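Local coordinates for Lactamase_B domain-containing protein (Bacillus lehensis G1, PDB 7EV5) that probably acts as a zinc-dependent hydrolase of the metallo-beta-lactamase fold, resembling both B3 metallo-beta-lactamases and glyoxalase II and carrying a two-zinc site, at residues A[3-8]-A[14-19]; A[48-53]-A[64-69]. All coordinates share one frame; numbering follows the deposited sequence. Where two conformers were deposited one is given.

Interaction 1. Residues A[3-8]-A[14-19]; sequences KQIPLG and AYVLYN
The hydroxyl of Y15 is gripped by a residue from each of the two large sheets. Q4 NE2 donates to Y15 OH at 3.1 Å, with an N-H...O angle of 147°, and Y15 OH also bonds S189 O on strand 186-189. The hydroxyl lies tilted from the Q4 amide plane, and amide and ring planes are 33° apart. Q4 and Y15 run side by side and point the same way. Q4 CB lies 3.5 Å from Y15 CE1. With CG anti to the backbone N (chi1 180°) and the chain extended, CG follows the ring and the amide reaches the hydroxyl.

The backbones form an antiparallel beta hairpin. Q4 and Y15 are a non-hydrogen-bonded pair. It is flanked by two hydrogen-bonded pairs, K3 with V16 and I5 with A14. K3 N reaches V16 O at 2.9 Å, and V16 N returns to K3 O at 3.0 Å. I5 N and A14 O are 2.9 Å apart. The return bond from A14 N to I5 O is more bent, its donor above the carbonyl plane.

On the face of I5, A14 and V16 the side-chain contacts between the strands are apolar. I5 CD1 meets V16 CG2 at 3.9 Å, and L7 CD1 meets A14 CB at 3.6 Å. The exposed K3 chain leads away. Helix 33-42 covers this face, with W39 against K3, I5 and V16. On the Y15 face, the tyrosine ring meets F147 of the second sheet. Strand 23-27 continues the sheet beyond strand 12-18.

Interaction 2. Residues A[48-53]-A[64-69]; sequences LAILLT and DAVRDT
The beta-alpha-beta unit of strand 46-51, helix 63-70 and strand 74-77 is packed here through I50. This isoleucine projects from the strand toward the helix. Its CD1 rests 3.7 Å from V66 CG1, and the two side chains cross at a slant. I50 CG1 stands anti to the carbonyl carbon (chi1 -63°) and the chain then extends, which sends CD1 out as the leading atom. The same methyl lies 3.9 Å from R67 N, so it touches the helix backbone as well as a side chain. No hydrogen bond links the two segments; the contact is small and buried. I50 also packs on V74 of the next strand, while V66 reaches I26 and I37. Helix 63-70 thus packs on the sheet alongside helix 33-42.

Of the R67 side chain, CB comes near I50 CD1. R67 has two conformers. In the one described, the chain bends at chi3 (68°) and takes the guanidinium away from the strand, into a salt-bridge network with D64 and D68. There NH1 meets the anti lone pair of D64 OD1 at 2.8 Å. D64 OD1 is also bonded by A103 N, whichever way R67 turns. One turn further along the helix, T69 OG1 and T69 N reach A65 O from opposite faces of its plane, with OG1 2.7 Å from A65 O.

Both interactions belong to the same mixed sheet of the metallo-beta-lactamase fold. Interaction 1 pairs its edge strand 2-7 with strand 12-18; interaction 2 sets helix 63-70 against strand 46-51. Strand 23-27 lies between them in the sheet. Their centres are 12 Å apart and their nearest atoms about 6 Å, so they do not touch. Helix 33-42 bridges them: it packs on I5 and V16, and on V66. Neither contact binds metal. The side chain of Y15 is about 10 Å from a zinc ion and about 8 Å from those of the zinc ligands H59 and H191. That of I50 is about 9 Å from that of H59.

Interaction 1. Residues A[3-8]-A[14-19]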
ATOM      1  N   LYS A   3       1.533  12.594   3.323  1.00 12.31           N
ATOM      2  CA  LYS A   3       0.797  13.103   2.177  1.00 12.40           C
ATOM      3  C   LYS A   3       0.215  11.955   1.366  1.00 10.61           C
ATOM      4  O   LYS A   3       0.906  10.968   1.087  1.00 11.85           O
ATOM      5  CB  LYS A   3       1.664  13.986   1.280  1.00 13.66           C
ATOM      6  CG  LYS A   3       0.817  14.754   0.274  1.00 16.36           C
ATOM      7  CD  LYS A   3       1.588  15.803  -0.497  1.00 24.24           C
ATOM      8  CE  LYS A   3       0.620  16.827  -1.091  1.00 25.16           C
ATOM      9  NZ  LYS A   3       1.221  17.565  -2.236  1.00 33.07           N
ATOM     10  N   GLN A   4      -1.049  12.104   0.995  1.00 12.24           N
ATOM     11  CA  GLN A   4      -1.714  11.249   0.025  1.00 12.68           C
ATOM     12  C   GLN A   4      -1.455  11.815  -1.365  1.00 12.83           C
ATOM     13  O   GLN A   4      -1.753  12.989  -1.628  1.00 14.29           O
ATOM     14  CB  GLN A   4      -3.211  11.247   0.314  1.00 13.47           C
ATOM     15  CG  GLN A   4      -4.053  10.393  -0.623  1.00 14.55           C
ATOM     16  CD  GLN A   4      -5.517  10.490  -0.276  1.00 19.42           C
ATOM     17  OE1 GLN A   4      -6.062  11.582  -0.173  1.00 23.44           O
ATOM     18  NE2 GLN A   4      -6.152   9.352  -0.051  1.00 16.13           N
ATOM     19  N   ILE A   5      -0.899  10.988  -2.247  1.00 11.34           N
ATOM     20  CA  ILE A   5      -0.491  11.418  -3.585  1.00 13.31           C
ATOM     21  C   ILE A   5      -1.088  10.473  -4.620  1.00 12.26           C
ATOM     22  O   ILE A   5      -0.502   9.418  -4.910  1.00 12.04           O
ATOM     23  CB  ILE A   5       1.041  11.506  -3.697  1.00 13.82           C
ATOM     24  CG1 ILE A   5       1.609  12.393  -2.577  1.00 13.37           C
ATOM     25  CG2 ILE A   5       1.449  12.040  -5.065  1.00 15.10           C
ATOM     26  CD1 ILE A   5       3.121  12.526  -2.564  1.00 17.02           C
ATOM     27  N   PRO A   6      -2.242  10.798  -5.206  1.00 12.28           N
ATOM     28  CA  PRO A   6      -2.776   9.954  -6.279  1.00 11.22           C
ATOM     29  C   PRO A   6      -1.884  10.047  -7.505  1.00 13.79           C
ATOM     30  O   PRO A   6      -1.424  11.132  -7.869  1.00 15.97           O
ATOM     31  CB  PRO A   6      -4.158  10.562  -6.559  1.00 14.06           C
ATOM     32  CG  PRO A   6      -4.476  11.389  -5.366  1.00 22.33           C
ATOM     33  CD  PRO A   6      -3.174  11.865  -4.811  1.00 15.21           C
ATOM     34  N   LEU A   7      -1.620   8.897  -8.137  1.00 11.48           N
ATOM     35  CA  LEU A   7      -0.659   8.829  -9.230  1.00 14.24           C
ATOM     36  C   LEU A   7      -1.153   7.924 -10.348  1.00 16.15           C
ATOM     37  O   LEU A   7      -1.765   6.885 -10.097  1.00 13.20           O
ATOM     38  CB  LEU A   7       0.686   8.272  -8.752  1.00 14.23           C
ATOM     39  CG  LEU A   7       1.489   9.117  -7.762  1.00 13.42           C
ATOM     40  CD1 LEU A   7       2.599   8.276  -7.154  1.00 13.62           C
ATOM     41  CD2 LEU A   7       2.069  10.356  -8.432  1.00 14.70           C
ATOM     42  N   GLY A   8      -0.843   8.312 -11.585  1.00 16.94           N
ATOM     43  CA  GLY A   8      -1.132   7.501 -12.741  1.00 16.23           C
ATOM     44  C   GLY A   8      -2.565   7.638 -13.208  1.00 14.06           C
ATOM     45  O   GLY A   8      -3.402   8.260 -12.548  1.00 15.55           O
ATOM     46  N   ALA A  14      -0.467   6.758  -3.740  1.00 11.09           N
ATOM     47  CA  ALA A  14       0.771   6.571  -3.002  1.00  9.71           C
ATOM     48  C   ALA A  14       0.688   7.377  -1.717  1.00 10.63           C
ATOM     49  O   ALA A  14      -0.143   8.275  -1.573  1.00 10.47           O
ATOM     50  CB  ALA A  14       1.962   7.078  -3.817  1.00  9.37           C
ATOM     51  N   TYR A  15       1.563   7.061  -0.775  1.00  8.47           N
ATOM     52  CA  TYR A  15       1.671   7.846   0.449  1.00  8.26           C
ATOM     53  C   TYR A  15       3.133   8.120   0.737  1.00  8.62           C
ATOM     54  O   TYR A  15       3.987   7.257   0.530  1.00 10.21           O
ATOM     55  CB  TYR A  15       1.027   7.142   1.664  1.00  9.76           C
ATOM     56  CG  TYR A  15      -0.455   7.042   1.491  1.00  9.26           C
ATOM     57  CD1 TYR A  15      -1.282   8.101   1.827  1.00 10.14           C
ATOM     58  CD2 TYR A  15      -1.030   5.910   0.937  1.00  8.88           C
ATOM     59  CE1 TYR A  15      -2.637   8.029   1.631  1.00 10.60           C
ATOM     60  CE2 TYR A  15      -2.392   5.835   0.722  1.00  8.11           C
ATOM     61  CZ  TYR A  15      -3.197   6.896   1.083  1.00 10.57           C
ATOM     62  OH  TYR A  15      -4.566   6.846   0.881  1.00 11.13           O
ATOM     63  N   VAL A  16       3.425   9.324   1.213  1.00  9.20           N
ATOM     64  CA  VAL A  16       4.739   9.621   1.762  1.00  9.62           C
ATOM     65  C   VAL A  16       4.555   9.997   3.221  1.00 11.79           C
ATOM     66  O   VAL A  16       3.898  10.999   3.529  1.00 12.02           O
ATOM     67  CB  VAL A  16       5.471  10.730   0.995  1.00 11.64           C
ATOM     68  CG1 VAL A  16       6.827  10.960   1.646  1.00 12.22           C
ATOM     69  CG2 VAL A  16       5.642  10.350  -0.469  1.00 11.14           C
ATOM     70  N   LEU A  17       5.106   9.178   4.113  1.00 10.55           N
ATOM     71  CA  LEU A  17       5.135   9.442   5.545  1.00 11.66           C
ATOM     72  C   LEU A  17       6.497  10.030   5.884  1.00 12.45           C
ATOM     73  O   LEU A  17       7.520   9.527   5.418  1.00 12.46           O
ATOM     74  CB  LEU A  17       4.942   8.125   6.302  1.00 11.65           C
ATOM     75  CG  LEU A  17       4.994   8.154   7.837  1.00 11.49           C
ATOM     76  CD1 LEU A  17       3.817   8.924   8.443  1.00 13.96           C
ATOM     77  CD2 LEU A  17       5.049   6.720   8.378  1.00 12.43           C
ATOM     78  N   TYR A  18       6.519  11.097   6.679  1.00 12.77           N
ATOM     79  CA  TYR A  18       7.773  11.781   6.956  1.00 14.02           C
ATOM     80  C   TYR A  18       7.836  12.173   8.426  1.00 15.39           C
ATOM     81  O   TYR A  18       6.858  12.059   9.170  1.00 16.46           O
ATOM     82  CB  TYR A  18       7.968  12.999   6.040  1.00 14.02           C
ATOM     83  CG  TYR A  18       6.779  13.931   6.014  1.00 16.47           C
ATOM     84  CD1 TYR A  18       6.608  14.888   7.005  1.00 18.18           C
ATOM     85  CD2 TYR A  18       5.821  13.850   5.010  1.00 17.06           C
ATOM     86  CE1 TYR A  18       5.524  15.736   7.001  1.00 24.78           C
ATOM     87  CE2 TYR A  18       4.732  14.694   5.000  1.00 17.72           C
ATOM     88  CZ  TYR A  18       4.592  15.638   5.997  1.00 24.54           C
ATOM     89  OH  TYR A  18       3.512  16.491   5.997  1.00 29.14           O
ATOM     90  N   ASN A  19       9.025  12.617   8.842  1.00 17.59           N
ATOM     91  CA  ASN A  19       9.284  13.102  10.192  1.00 18.90           C
ATOM     92  C   ASN A  19       9.889  14.500  10.112  1.00 22.22           C
ATOM     93  O   ASN A  19      10.130  15.037   9.026  1.00 22.82           O
ATOM     94  CB  ASN A  19      10.157  12.126  11.006  1.00 19.88           C
ATOM     95  CG  ASN A  19      11.557  11.921  10.415  1.00 20.68           C
ATOM     96  OD1 ASN A  19      12.054  12.731   9.631  1.00 21.66           O
ATOM     97  ND2 ASN A  19      12.206  10.829  10.816  1.00 17.44           N
TER

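Interaction 2. Residues A[48-53]-A[64-69]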
ATOM      1  N   LEU A  48      13.681   6.503   2.712  1.00 13.73           N
ATOM      2  CA  LEU A  48      14.424   5.400   3.303  1.00 14.65           C
ATOM      3  C   LEU A  48      14.039   4.037   2.749  1.00 12.86           C
ATOM      4  O   LEU A  48      14.865   3.119   2.792  1.00 13.25           O
ATOM      5  CB  LEU A  48      14.220   5.369   4.826  1.00 14.65           C
ATOM      6  CG  LEU A  48      14.576   6.644   5.583  1.00 18.34           C
ATOM      7  CD1 LEU A  48      14.188   6.517   7.051  1.00 20.41           C
ATOM      8  CD2 LEU A  48      16.064   6.948   5.437  1.00 17.57           C
ATOM      9  N   ALA A  49      12.821   3.887   2.224  1.00 13.47           N
ATOM     10  CA  ALA A  49      12.332   2.591   1.781  1.00 10.32           C
ATOM     11  C   ALA A  49      11.045   2.799   0.999  1.00 11.35           C
ATOM     12  O   ALA A  49      10.365   3.812   1.157  1.00 12.13           O
ATOM     13  CB  ALA A  49      12.062   1.662   2.972  1.00 14.65           C
ATOM     14  N   ILE A  50      10.730   1.817   0.156  1.00 10.24           N
ATOM     15  CA  ILE A  50       9.422   1.663  -0.475  1.00  9.35           C
ATOM     16  C   ILE A  50       8.748   0.471   0.188  1.00  9.36           C
ATOM     17  O   ILE A  50       9.295  -0.642   0.173  1.00  9.55           O
ATOM     18  CB  ILE A  50       9.549   1.415  -1.982  1.00  9.48           C
ATOM     19  CG1 ILE A  50      10.184   2.626  -2.664  1.00 11.93           C
ATOM     20  CG2 ILE A  50       8.184   1.079  -2.590  1.00 10.82           C
ATOM     21  CD1 ILE A  50      10.708   2.318  -4.040  1.00 11.45           C
ATOM     22  N   LEU A  51       7.571   0.695   0.767  1.00  7.71           N
ATOM     23  CA  LEU A  51       6.767  -0.363   1.364  1.00  9.54           C
ATOM     24  C   LEU A  51       5.554  -0.580   0.471  1.00  8.57           C
ATOM     25  O   LEU A  51       4.804   0.361   0.198  1.00  9.43           O
ATOM     26  CB  LEU A  51       6.323   0.021   2.774  1.00  9.63           C
ATOM     27  CG  LEU A  51       7.404   0.293   3.828  1.00 14.83           C
ATOM     28  CD1 LEU A  51       6.783   0.408   5.210  1.00 12.71           C
ATOM     29  CD2 LEU A  51       8.512  -0.755   3.802  1.00 19.77           C
ATOM     30  N   LEU A  52       5.374  -1.804   0.000  1.00  8.42           N
ATOM     31  CA  LEU A  52       4.257  -2.111  -0.878  1.00  7.84           C
ATOM     32  C   LEU A  52       3.172  -2.827  -0.094  1.00  7.94           C
ATOM     33  O   LEU A  52       3.430  -3.854   0.550  1.00  9.48           O
ATOM     34  CB  LEU A  52       4.714  -2.992  -2.038  1.00  8.72           C
ATOM     35  CG  LEU A  52       5.710  -2.350  -3.001  1.00  8.04           C
ATOM     36  CD1 LEU A  52       6.092  -3.357  -4.060  1.00  9.53           C
ATOM     37  CD2 LEU A  52       5.147  -1.064  -3.630  1.00  9.72           C
ATOM     38  N   THR A  53       1.954  -2.300  -0.158  1.00  7.87           N
ATOM     39  CA  THR A  53       0.837  -3.039   0.418  1.00  8.59           C
ATOM     40  C   THR A  53       0.574  -4.311  -0.370  1.00  8.19           C
ATOM     41  O   THR A  53       0.183  -5.336   0.204  1.00  8.45           O
ATOM     42  CB  THR A  53      -0.433  -2.178   0.477  1.00  8.96           C
ATOM     43  OG1 THR A  53      -0.883  -1.860  -0.850  1.00  9.40           O
ATOM     44  CG2 THR A  53      -0.194  -0.908   1.271  1.00 10.25           C
ATOM     45  N   ASP A  64      10.463   1.166 -10.063  1.00 14.37           N
ATOM     46  CA  ASP A  64      11.788   1.182 -10.689  1.00 16.23           C
ATOM     47  C   ASP A  64      12.432   2.559 -10.562  1.00 15.15           C
ATOM     48  O   ASP A  64      13.564   2.699 -10.079  1.00 15.84           O
ATOM     49  CB  ASP A  64      11.652   0.851 -12.180  1.00 19.24           C
ATOM     50  CG  ASP A  64      11.584  -0.646 -12.476  1.00 23.21           C
ATOM     51  OD1 ASP A  64      12.104  -1.467 -11.687  1.00 18.58           O
ATOM     52  OD2 ASP A  64      11.008  -1.000 -13.534  1.00 23.70           O
ATOM     53  N   ALA A  65      11.718   3.592 -11.001  1.00 14.67           N
ATOM     54  CA  ALA A  65      12.298   4.930 -11.034  1.00 14.70           C
ATOM     55  C   ALA A  65      12.594   5.436  -9.631  1.00 17.64           C
ATOM     56  O   ALA A  65      13.652   6.020  -9.384  1.00 16.04           O
ATOM     57  CB  ALA A  65      11.368   5.886 -11.775  1.00 16.94           C
ATOM     58  N   VAL A  66      11.679   5.215  -8.691  1.00 14.46           N
ATOM     59  CA  VAL A  66      11.905   5.671  -7.325  1.00 15.26           C
ATOM     60  C   VAL A  66      13.060   4.898  -6.689  1.00 14.01           C
ATOM     61  O   VAL A  66      13.958   5.485  -6.070  1.00 15.81           O
ATOM     62  CB  VAL A  66      10.602   5.569  -6.507  1.00 16.04           C
ATOM     63  CG1 VAL A  66      10.866   5.893  -5.064  1.00 15.86           C
ATOM     64  CG2 VAL A  66       9.552   6.524  -7.065  1.00 13.30           C
ATOM     65  N   ARG A  67      13.056   3.571  -6.840  1.00 13.77           N
ATOM     66  CA  ARG A  67      14.133   2.748  -6.294  0.52 15.81           C
ATOM     67  C   ARG A  67      15.486   3.153  -6.875  1.00 17.31           C
ATOM     68  O   ARG A  67      16.474   3.288  -6.143  1.00 20.13           O
ATOM     69  CB  ARG A  67      13.828   1.276  -6.583  0.52 16.53           C
ATOM     70  CG  ARG A  67      14.835   0.273  -6.078  0.52 16.98           C
ATOM     71  CD  ARG A  67      14.680  -1.038  -6.852  0.52 15.92           C
ATOM     72  NE  ARG A  67      15.077  -0.876  -8.250  0.52 17.96           N
ATOM     73  CZ  ARG A  67      14.318  -1.187  -9.296  0.52 17.56           C
ATOM     74  NH1 ARG A  67      13.105  -1.695  -9.126  0.52 13.32           N
ATOM     75  NH2 ARG A  67      14.776  -0.992 -10.525  0.52 15.06           N
ATOM     76  N   ASP A  68      15.545   3.357  -8.194  1.00 17.30           N
ATOM     77  CA  ASP A  68      16.810   3.703  -8.843  1.00 17.74           C
ATOM     78  C   ASP A  68      17.278   5.096  -8.444  1.00 19.87           C
ATOM     79  O   ASP A  68      18.471   5.308  -8.193  1.00 21.77           O
ATOM     80  CB  ASP A  68      16.660   3.618 -10.366  1.00 18.84           C
ATOM     81  CG  ASP A  68      16.531   2.184 -10.877  1.00 19.93           C
ATOM     82  OD1 ASP A  68      16.792   1.231 -10.114  1.00 20.46           O
ATOM     83  OD2 ASP A  68      16.174   2.020 -12.067  1.00 25.75           O
ATOM     84  N   THR A  69      16.355   6.061  -8.392  1.00 15.92           N
ATOM     85  CA  THR A  69      16.725   7.442  -8.089  1.00 17.71           C
ATOM     86  C   THR A  69      17.298   7.579  -6.686  1.00 18.35           C
ATOM     87  O   THR A  69      18.284   8.293  -6.479  1.00 20.92           O
ATOM     88  CB  THR A  69      15.504   8.350  -8.240  1.00 18.88           C
ATOM     89  OG1 THR A  69      15.079   8.356  -9.604  1.00 18.30           O
ATOM     90  CG2 THR A  69      15.823   9.775  -7.801  1.00 19.91           C
TER